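Local coordinates for proteasome assembly chaperone family protein (Pyrococcus furiosus, PDB 3VR0) that functions as an archaeal proteasome activator and is homologous to the proteasome assembly chaperones, at residues C[154-159]-C[180-185]; C[137-142]-C[208-213]; C[18-23]-C[120-125]. All coordinates share one frame; numbering follows the deposited sequence.

Contact 1 of 3, residues C[154-159]-C[180-185]; sequences RVLAAV and IWREDE
Ala-157 lies against the indole of Trp-181, its CB 3.9 Å from the centroid of the six-membered ring and almost on the ring normal, a CH-pi contact. A methyl is the right size here, since the indole can lie flat on it close to the strand. With chi2 at 87° the ring stands across its own CA-CB-CG plane, which turns a face to Ala-157; Val-159 reaches the rim instead, CG1 lying in the ring plane 3.7 Å from CZ3. Lys-169 of helix 164-172 adds a cation-pi contact to the same indole.

Leu-156 and Ile-180 belong to the other face of the sheet and run side by side in the same direction, Leu-156 CD2 being 3.8 Å from Ile-180 CB. Two residues after Ile-180, just past the strand, Arg-182 lays its aliphatic part along Leu-156, with CG 3.7 Å from Leu-156 CB. Its chain then bends at chi3 (73°), and Leu-156 CD1 sits over one face of the guanidinium. Arg-182 grips Asp-184 side-on in the guanidinium plane, NE to OD1 and Arg-182 NH2 to Asp-184 OD2 (2.7 Å), a salt bridge in which both oxygens use their syn lone pairs. NH1 meets a water that donates to Leu-156 O. An alanine in place of Arg-182 would probably leave the Asp-184 carboxylate without its mate, open a gap beside Leu-156 and break the water link.

Backbone bonds join Ile-180 N to Val-155 O (2.8 Å), Ala-157 N to Ile-180 O (2.9 Å) and Arg-182 N to Ala-157 O (3.1 Å). Arg-182 O is also bonded to Ser-80 of the second subunit. The alternating parallel pattern, with helix 164-172 in the connection, is that of a beta-alpha-beta unit, whose second strand, 179-181, is the outermost of the sheet within this chain.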
loop_
_atom_site.group_PDB
_atom_site.type_symbol
_atom_site.label_atom_id
_atom_site.label_comp_id
_atom_site.label_asym_id
_atom_site.label_seq_id
_atom_site.Cartn_x
_atom_site.Cartn_y
_atom_site.Cartn_z
ATOM N N ARG C 154 35.426 -9.670 -1.542
ATOM C CA ARG C 154 35.143 -10.834 -0.747
ATOM C C ARG C 154 33.693 -11.315 -1.042
ATOM O O ARG C 154 32.889 -10.552 -1.594
ATOM C CB ARG C 154 35.352 -10.499 0.739
ATOM C CG ARG C 154 36.736 -9.843 1.031
ATOM C CD ARG C 154 37.213 -9.911 2.462
ATOM N NE ARG C 154 36.235 -9.515 3.483
ATOM C CZ ARG C 154 36.113 -8.287 4.004
ATOM N NH1 ARG C 154 35.200 -8.054 4.946
ATOM N NH2 ARG C 154 36.885 -7.284 3.586
ATOM N N VAL C 155 33.387 -12.565 -0.683
ATOM C CA VAL C 155 32.059 -13.158 -0.878
ATOM C C VAL C 155 31.518 -13.651 0.436
ATOM O O VAL C 155 32.162 -14.458 1.083
ATOM C CB VAL C 155 32.096 -14.351 -1.892
ATOM C CG1 VAL C 155 30.861 -15.277 -1.721
ATOM C CG2 VAL C 155 32.179 -13.811 -3.286
ATOM N N LEU C 156 30.327 -13.184 0.838
ATOM C CA LEU C 156 29.794 -13.551 2.129
ATOM C C LEU C 156 28.743 -14.636 1.960
ATOM O O LEU C 156 27.854 -14.512 1.096
ATOM C CB LEU C 156 29.160 -12.329 2.782
ATOM C CG LEU C 156 29.895 -10.989 2.837
ATOM C CD1 LEU C 156 28.973 -9.982 3.537
ATOM C CD2 LEU C 156 31.168 -11.140 3.635
ATOM N N ALA C 157 28.809 -15.650 2.818
ATOM C CA ALA C 157 28.028 -16.868 2.688
ATOM C C ALA C 157 27.179 -17.052 3.914
ATOM O O ALA C 157 27.636 -16.783 5.019
ATOM C CB ALA C 157 28.965 -18.112 2.525
ATOM N N ALA C 158 25.938 -17.497 3.705
ATOM C CA ALA C 158 25.084 -17.965 4.766
ATOM C C ALA C 158 24.200 -19.045 4.168
ATOM O O ALA C 158 23.935 -19.034 2.962
ATOM C CB ALA C 158 24.252 -16.789 5.367
ATOM N N VAL C 159 23.740 -19.959 5.002
ATOM C CA VAL C 159 23.015 -21.142 4.568
ATOM C C VAL C 159 21.726 -21.236 5.368
ATOM O O VAL C 159 21.588 -20.567 6.378
ATOM C CB VAL C 159 23.851 -22.435 4.915
ATOM C CG1 VAL C 159 25.027 -22.611 3.969
ATOM C CG2 VAL C 159 24.399 -22.306 6.311
ATOM N N ILE C 180 33.795 -15.578 3.126
ATOM C CA ILE C 180 33.586 -15.356 4.553
ATOM C C ILE C 180 32.253 -15.918 4.986
ATOM O O ILE C 180 31.234 -15.550 4.424
ATOM C CB ILE C 180 33.601 -13.845 4.893
ATOM C CG1 ILE C 180 34.909 -13.204 4.419
ATOM C CG2 ILE C 180 33.349 -13.615 6.404
ATOM C CD1 ILE C 180 36.142 -14.045 4.724
ATOM N N TRP C 181 32.281 -16.795 5.986
ATOM C CA TRP C 181 31.096 -17.322 6.626
ATOM C C TRP C 181 30.503 -16.327 7.652
ATOM O O TRP C 181 31.045 -16.188 8.757
ATOM C CB TRP C 181 31.415 -18.708 7.226
ATOM C CG TRP C 181 31.606 -19.676 6.093
ATOM C CD1 TRP C 181 32.771 -19.928 5.402
ATOM C CD2 TRP C 181 30.579 -20.429 5.431
ATOM N NE1 TRP C 181 32.528 -20.817 4.389
ATOM C CE2 TRP C 181 31.193 -21.137 4.380
ATOM C CE3 TRP C 181 29.198 -20.584 5.639
ATOM C CZ2 TRP C 181 30.473 -21.995 3.535
ATOM C CZ3 TRP C 181 28.488 -21.443 4.803
ATOM C CH2 TRP C 181 29.127 -22.134 3.767
ATOM N N ARG C 182 29.393 -15.665 7.275
ATOM C CA ARG C 182 28.884 -14.431 7.940
ATOM C C ARG C 182 28.642 -14.591 9.396
ATOM O O ARG C 182 28.026 -15.559 9.819
ATOM C CB ARG C 182 27.558 -13.980 7.333
ATOM C CG ARG C 182 27.656 -13.574 5.907
ATOM C CD ARG C 182 26.303 -13.260 5.396
ATOM N NE ARG C 182 25.821 -12.005 5.941
ATOM C CZ ARG C 182 25.099 -11.133 5.261
ATOM N NH1 ARG C 182 24.755 -11.387 3.996
ATOM N NH2 ARG C 182 24.693 -10.015 5.857
ATOM N N GLU C 183 29.104 -13.641 10.190
ATOM C CA GLU C 183 28.802 -13.730 11.627
ATOM C C GLU C 183 27.966 -12.546 12.121
ATOM O O GLU C 183 27.747 -12.406 13.319
ATOM C CB GLU C 183 30.086 -13.827 12.464
ATOM C CG GLU C 183 31.144 -14.846 12.003
ATOM C CD GLU C 183 32.431 -14.781 12.857
ATOM O OE1 GLU C 183 32.693 -13.726 13.488
ATOM O OE2 GLU C 183 33.178 -15.789 12.901
ATOM N N ASP C 184 27.508 -11.698 11.202
ATOM C CA ASP C 184 26.798 -10.473 11.563
ATOM C C ASP C 184 25.362 -10.777 11.981
ATOM O O ASP C 184 24.423 -10.475 11.244
ATOM C CB ASP C 184 26.851 -9.464 10.410
ATOM C CG ASP C 184 26.328 -10.050 9.045
ATOM O OD1 ASP C 184 26.599 -11.246 8.721
ATOM O OD2 ASP C 184 25.671 -9.284 8.293
ATOM N N GLU C 185 25.199 -11.394 13.150
ATOM C CA GLU C 185 23.889 -11.721 13.703
ATOM C C GLU C 185 22.927 -10.505 13.630
ATOM O O GLU C 185 23.341 -9.353 13.865
ATOM C CB GLU C 185 24.038 -12.244 15.136
ATOM C CG GLU C 185 22.870 -13.077 15.677
ATOM C CD GLU C 185 23.218 -13.885 16.942
ATOM O OE1 GLU C 185 24.405 -14.280 17.126
ATOM O OE2 GLU C 185 22.299 -14.156 17.746
HETATM O O HOH W 1 25.371 -14.005 2.245
#

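Contact 2 of 3, residues C[137-142]-C[208-213]; sequences EIITMG and ISLLGE
Thr-140 OG1 is gripped by two partners: a water that donates to it (2.7 Å) and Ala-193 O. It also rests 3.4 Å from Ser-209 CA on the paired strand, and the same water is bonded to Ser-209 OG. With chi1 at 62° the hydroxyl sits between the backbone N and the carbonyl carbon of Thr-140, which brings it over Ser-209. Two small hydroxyl residues suit this buried place, because they share one water between them.

On the other face Ile-139 and Ile-208 lie side by side, CG1 of the first 3.8 Å from CG2 of the second. Gly-142 faces Leu-211, whose CD2 comes 3.4 Å from Gly-142 C; a CB at Gly-142 would be crowded by that methyl, so glycine fits.

Five backbone bonds, from Ile-208 N to Ile-138 O through Leu-210 N to Thr-140 O (2.9 Å) to Gly-212 N to Gly-142 O, hold the strands parallel.

Helix 221-235 covers the isoleucine and Leu-210 face through Val-231, and helix 192-202 covers the hydroxyl face through Leu-197. Strand 34-37 flanks 137-142, and strand 155-159 flanks 208-213, so both strands of the pair lie in the interior of the sheet.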
loop_
_atom_site.group_PDB
_atom_site.type_symbol
_atom_site.label_atom_id
_atom_site.label_comp_id
_atom_site.label_asym_id
_atom_site.label_seq_id
_atom_site.Cartn_x
_atom_site.Cartn_y
_atom_site.Cartn_z
ATOM N N GLU C 137 17.166 -27.560 -3.749
ATOM C CA GLU C 137 18.383 -26.877 -3.374
ATOM C C GLU C 137 18.466 -25.558 -4.145
ATOM O O GLU C 137 18.200 -25.522 -5.353
ATOM C CB GLU C 137 19.619 -27.733 -3.711
ATOM C CG GLU C 137 20.912 -27.168 -3.058
ATOM C CD GLU C 137 22.171 -28.080 -3.246
ATOM O OE1 GLU C 137 21.996 -29.249 -3.618
ATOM O OE2 GLU C 137 23.316 -27.590 -3.070
ATOM N N ILE C 138 18.849 -24.493 -3.441
ATOM C CA ILE C 138 18.783 -23.135 -3.981
ATOM C C ILE C 138 20.095 -22.431 -3.773
ATOM O O ILE C 138 20.631 -22.498 -2.695
ATOM C CB ILE C 138 17.697 -22.337 -3.241
ATOM C CG1 ILE C 138 16.334 -22.977 -3.419
ATOM C CG2 ILE C 138 17.607 -20.910 -3.734
ATOM C CD1 ILE C 138 15.273 -22.589 -2.286
ATOM N N ILE C 139 20.591 -21.701 -4.769
ATOM C CA ILE C 139 21.750 -20.868 -4.546
ATOM C C ILE C 139 21.354 -19.459 -4.956
ATOM O O ILE C 139 20.911 -19.262 -6.069
ATOM C CB ILE C 139 22.942 -21.353 -5.432
ATOM C CG1 ILE C 139 23.356 -22.795 -5.044
ATOM C CG2 ILE C 139 24.108 -20.411 -5.261
ATOM C CD1 ILE C 139 24.564 -23.322 -5.916
ATOM N N THR C 140 21.470 -18.468 -4.064
ATOM C CA THR C 140 21.155 -17.092 -4.491
ATOM C C THR C 140 22.436 -16.264 -4.593
ATOM O O THR C 140 23.352 -16.440 -3.832
ATOM C CB THR C 140 20.138 -16.410 -3.549
ATOM O OG1 THR C 140 20.711 -16.337 -2.270
ATOM C CG2 THR C 140 18.830 -17.259 -3.395
ATOM N N MET C 141 22.464 -15.356 -5.545
ATOM C CA MET C 141 23.608 -14.571 -5.821
ATOM C C MET C 141 23.161 -13.140 -5.730
ATOM O O MET C 141 22.077 -12.791 -6.206
ATOM C CB MET C 141 24.079 -14.859 -7.253
ATOM C CG MET C 141 24.351 -16.403 -7.491
ATOM S SD MET C 141 25.119 -16.617 -9.096
ATOM C CE MET C 141 23.923 -15.884 -10.172
ATOM N N GLY C 142 24.012 -12.299 -5.159
ATOM C CA GLY C 142 23.777 -10.869 -5.176
ATOM C C GLY C 142 24.949 -10.081 -4.555
ATOM O O GLY C 142 26.072 -10.583 -4.452
ATOM N N ILE C 208 22.053 -21.820 -0.073
ATOM C CA ILE C 208 23.123 -20.940 0.338
ATOM C C ILE C 208 22.946 -19.615 -0.389
ATOM O O ILE C 208 22.522 -19.590 -1.526
ATOM C CB ILE C 208 24.548 -21.579 -0.021
ATOM C CG1 ILE C 208 25.677 -20.707 0.462
ATOM C CG2 ILE C 208 24.661 -21.899 -1.574
ATOM C CD1 ILE C 208 27.098 -21.522 0.592
ATOM N N SER C 209 23.252 -18.531 0.312
ATOM C CA SER C 209 23.303 -17.224 -0.215
ATOM C C SER C 209 24.768 -16.839 -0.392
ATOM O O SER C 209 25.564 -16.950 0.528
ATOM C CB SER C 209 22.727 -16.251 0.843
ATOM O OG SER C 209 23.117 -14.930 0.471
ATOM N N LEU C 210 25.132 -16.309 -1.540
ATOM C CA LEU C 210 26.471 -15.828 -1.710
ATOM C C LEU C 210 26.370 -14.402 -2.188
ATOM O O LEU C 210 25.827 -14.149 -3.254
ATOM C CB LEU C 210 27.226 -16.693 -2.742
ATOM C CG LEU C 210 27.367 -18.132 -2.287
ATOM C CD1 LEU C 210 27.753 -19.069 -3.478
ATOM C CD2 LEU C 210 28.398 -18.217 -1.177
ATOM N N LEU C 211 26.881 -13.475 -1.378
ATOM C CA LEU C 211 26.810 -12.063 -1.695
ATOM C C LEU C 211 28.205 -11.459 -1.748
ATOM O O LEU C 211 29.013 -11.667 -0.846
ATOM C CB LEU C 211 25.969 -11.304 -0.643
ATOM C CG LEU C 211 24.501 -11.679 -0.399
ATOM C CD1 LEU C 211 23.959 -10.823 0.717
ATOM C CD2 LEU C 211 23.711 -11.407 -1.645
ATOM N N GLY C 212 28.456 -10.683 -2.791
ATOM C CA GLY C 212 29.735 -10.101 -2.998
ATOM C C GLY C 212 29.770 -8.641 -2.601
ATOM O O GLY C 212 28.838 -7.876 -2.891
ATOM N N GLU C 213 30.886 -8.254 -1.985
ATOM C CA GLU C 213 31.129 -6.866 -1.626
ATOM C C GLU C 213 31.166 -6.007 -2.857
ATOM O O GLU C 213 31.815 -6.333 -3.833
ATOM C CB GLU C 213 32.432 -6.712 -0.839
ATOM C CG GLU C 213 32.345 -7.237 0.563
ATOM C CD GLU C 213 33.704 -7.255 1.261
ATOM O OE1 GLU C 213 34.749 -7.304 0.542
ATOM O OE2 GLU C 213 33.724 -7.239 2.518
HETATM O O HOH W 2 22.583 -14.361 -1.929
#

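Contact 3 of 3, residues C[18-23]-C[120-125]; sequences KETTIV and FEVAGK
Lys-125 and Thr-20 bury the most surface here, with Glu-121, one helical turn before Lys-125, coming next. Thr-20 and Glu-121 reach past one another from opposing sides until Thr-20 OG1 donates to Glu-121 OE1 across 2.5 Å, meeting that oxygen nearly along its C-O bond. Thr-20 N donates to the same oxygen at 3.3 Å, from the syn side but 31° out of the carboxylate plane. The pair of bonds thus holds Thr-20 and Glu-121 together at one oxygen, and the OG1 bond probably restrains the turn of the Thr-20 side chain. That hydroxyl is also bonded to Ser-67. Threonine suits the place because its CG2 turns to carbon instead, toward Val-122 CG2 and Lys-125 CG.

Lys-125 brings its alkyl chain rather than its charge. Bends at chi2 (-74°) and chi3 (-53°) fold it alongside Thr-20, with CG 4.0 Å from Thr-20 CB and CE 3.5 Å from Thr-20 O. Its ammonium end is held loosely: a weak bond runs to a water that also accepts from Ile-22 N (3.0 Å), and Glu-19 OE2 stays 4.5 Å from NZ, too far for a salt bridge, though near enough that the charges probably attract. Ile-22 extends its CD1 to 3.7 Å from Lys-125 O, placing a hydrocarbon branch against the helix backbone, while Leu-65 and Ala-63 of strand 60-66 lie beside it.

Glu-121 and His-69 also bind a gold ion in this crystal, and Glu-19 CB packs against Glu-121 OE2. This is helix-on-sheet packing of a layered alpha/beta fold, in which helix 116-131 lies against the lead-in and first residues of strand 21-24, an outermost strand within this chain, and bears one of the two gold ligands.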
loop_
_atom_site.group_PDB
_atom_site.type_symbol
_atom_site.label_atom_id
_atom_site.label_comp_id
_atom_site.label_asym_id
_atom_site.label_seq_id
_atom_site.Cartn_x
_atom_site.Cartn_y
_atom_site.Cartn_z
ATOM N N LYS C 18 -4.591 -11.716 -11.661
ATOM C CA LYS C 18 -5.022 -11.228 -10.335
ATOM C C LYS C 18 -3.863 -11.472 -9.403
ATOM O O LYS C 18 -3.809 -10.952 -8.285
ATOM C CB LYS C 18 -6.247 -12.002 -9.826
ATOM C CG LYS C 18 -7.517 -11.785 -10.665
ATOM C CD LYS C 18 -8.790 -12.006 -9.820
ATOM C CE LYS C 18 -10.015 -12.319 -10.702
ATOM N NZ LYS C 18 -11.113 -12.946 -9.894
ATOM N N GLU C 19 -2.944 -12.304 -9.888
ATOM C CA GLU C 19 -1.759 -12.621 -9.158
ATOM C C GLU C 19 -0.617 -12.905 -10.115
ATOM O O GLU C 19 -0.797 -12.988 -11.313
ATOM C CB GLU C 19 -2.007 -13.753 -8.127
ATOM C CG GLU C 19 -2.048 -15.203 -8.652
ATOM C CD GLU C 19 -2.196 -16.269 -7.511
ATOM O OE1 GLU C 19 -3.123 -16.150 -6.667
ATOM O OE2 GLU C 19 -1.373 -17.222 -7.464
ATOM N N THR C 20 0.564 -13.014 -9.555
ATOM C CA THR C 20 1.749 -13.342 -10.273
ATOM C C THR C 20 1.549 -14.604 -11.137
ATOM O O THR C 20 1.065 -15.620 -10.668
ATOM C CB THR C 20 2.879 -13.484 -9.264
ATOM O OG1 THR C 20 3.028 -12.232 -8.566
ATOM C CG2 THR C 20 4.183 -13.839 -9.928
ATOM N N THR C 21 1.903 -14.502 -12.407
ATOM C CA THR C 21 1.673 -15.556 -13.391
ATOM C C THR C 21 3.003 -16.025 -14.028
ATOM O O THR C 21 3.842 -15.218 -14.435
ATOM C CB THR C 21 0.729 -15.005 -14.519
ATOM O OG1 THR C 21 -0.535 -14.629 -13.929
ATOM C CG2 THR C 21 0.428 -16.078 -15.603
ATOM N N ILE C 22 3.152 -17.341 -14.156
ATOM C CA ILE C 22 4.233 -17.926 -14.905
ATOM C C ILE C 22 3.708 -18.601 -16.173
ATOM O O ILE C 22 2.832 -19.452 -16.103
ATOM C CB ILE C 22 5.035 -18.931 -14.041
ATOM C CG1 ILE C 22 5.541 -18.222 -12.787
ATOM C CG2 ILE C 22 6.174 -19.570 -14.905
ATOM C CD1 ILE C 22 6.214 -19.055 -11.810
ATOM N N VAL C 23 4.237 -18.174 -17.312
ATOM C CA VAL C 23 3.941 -18.691 -18.598
ATOM C C VAL C 23 5.082 -19.680 -18.915
ATOM O O VAL C 23 6.268 -19.292 -18.896
ATOM C CB VAL C 23 3.980 -17.555 -19.650
ATOM C CG1 VAL C 23 3.645 -18.104 -21.035
ATOM C CG2 VAL C 23 2.998 -16.418 -19.290
ATOM N N PHE C 120 6.764 -11.636 -1.165
ATOM C CA PHE C 120 6.495 -12.965 -0.691
ATOM C C PHE C 120 5.709 -13.736 -1.738
ATOM O O PHE C 120 5.946 -14.922 -1.926
ATOM C CB PHE C 120 5.719 -12.980 0.644
ATOM C CG PHE C 120 6.574 -12.632 1.846
ATOM C CD1 PHE C 120 7.137 -13.639 2.630
ATOM C CD2 PHE C 120 6.843 -11.303 2.164
ATOM C CE1 PHE C 120 7.948 -13.311 3.721
ATOM C CE2 PHE C 120 7.641 -10.970 3.234
ATOM C CZ PHE C 120 8.193 -11.972 4.017
ATOM N N GLU C 121 4.724 -13.078 -2.368
ATOM C CA GLU C 121 3.932 -13.701 -3.381
ATOM C C GLU C 121 4.755 -14.095 -4.607
ATOM O O GLU C 121 4.567 -15.171 -5.094
ATOM C CB GLU C 121 2.850 -12.764 -3.874
ATOM C CG GLU C 121 1.691 -13.547 -4.326
ATOM C CD GLU C 121 0.980 -12.904 -5.455
ATOM O OE1 GLU C 121 1.633 -12.649 -6.486
ATOM O OE2 GLU C 121 -0.236 -12.672 -5.301
ATOM N N VAL C 122 5.635 -13.215 -5.103
ATOM C CA VAL C 122 6.487 -13.562 -6.253
ATOM C C VAL C 122 7.456 -14.731 -5.875
ATOM O O VAL C 122 7.525 -15.752 -6.583
ATOM C CB VAL C 122 7.263 -12.324 -6.768
ATOM C CG1 VAL C 122 8.429 -12.745 -7.768
ATOM C CG2 VAL C 122 6.318 -11.312 -7.405
ATOM N N ALA C 123 8.184 -14.596 -4.766
ATOM C CA ALA C 123 9.059 -15.671 -4.275
ATOM C C ALA C 123 8.354 -17.035 -4.106
ATOM O O ALA C 123 8.894 -18.084 -4.435
ATOM C CB ALA C 123 9.660 -15.269 -2.951
ATOM N N GLY C 124 7.155 -16.998 -3.531
ATOM C CA GLY C 124 6.343 -18.170 -3.336
ATOM C C GLY C 124 5.962 -18.818 -4.684
ATOM O O GLY C 124 6.068 -20.048 -4.802
ATOM N N LYS C 125 5.525 -18.015 -5.672
ATOM C CA LYS C 125 5.211 -18.573 -7.006
ATOM C C LYS C 125 6.469 -19.174 -7.662
ATOM O O LYS C 125 6.387 -20.231 -8.284
ATOM C CB LYS C 125 4.637 -17.524 -7.967
ATOM C CG LYS C 125 3.171 -17.177 -7.707
ATOM C CD LYS C 125 2.194 -18.300 -8.174
ATOM C CE LYS C 125 2.414 -18.701 -9.621
ATOM N NZ LYS C 125 1.338 -19.665 -10.035
HETATM O O HOH W 3 0.841 -19.056 -13.445
#

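How the contacts relate
From the N terminus, residues 18-23 lead into an edge strand and meet helix 116-131, where contact 3 closes a loop of 96 residues that contains four strands of the main sheet. Only then does the chain enter 137-142, whose partner 208-213 arrives 65 residues later. Within that span lies the whole of contact 1, the short beta-alpha-beta excursion from 154-159 to 180-185. Contacts 1 and 2 touch, since strands 155-159 and 206-214 are neighbours, probably hydrogen-bonded from Leu-156 N to Leu-211 O. Contact 3 stands apart, its centre about 29 Å from that of contact 1, yet all three reach the same mixed sheet.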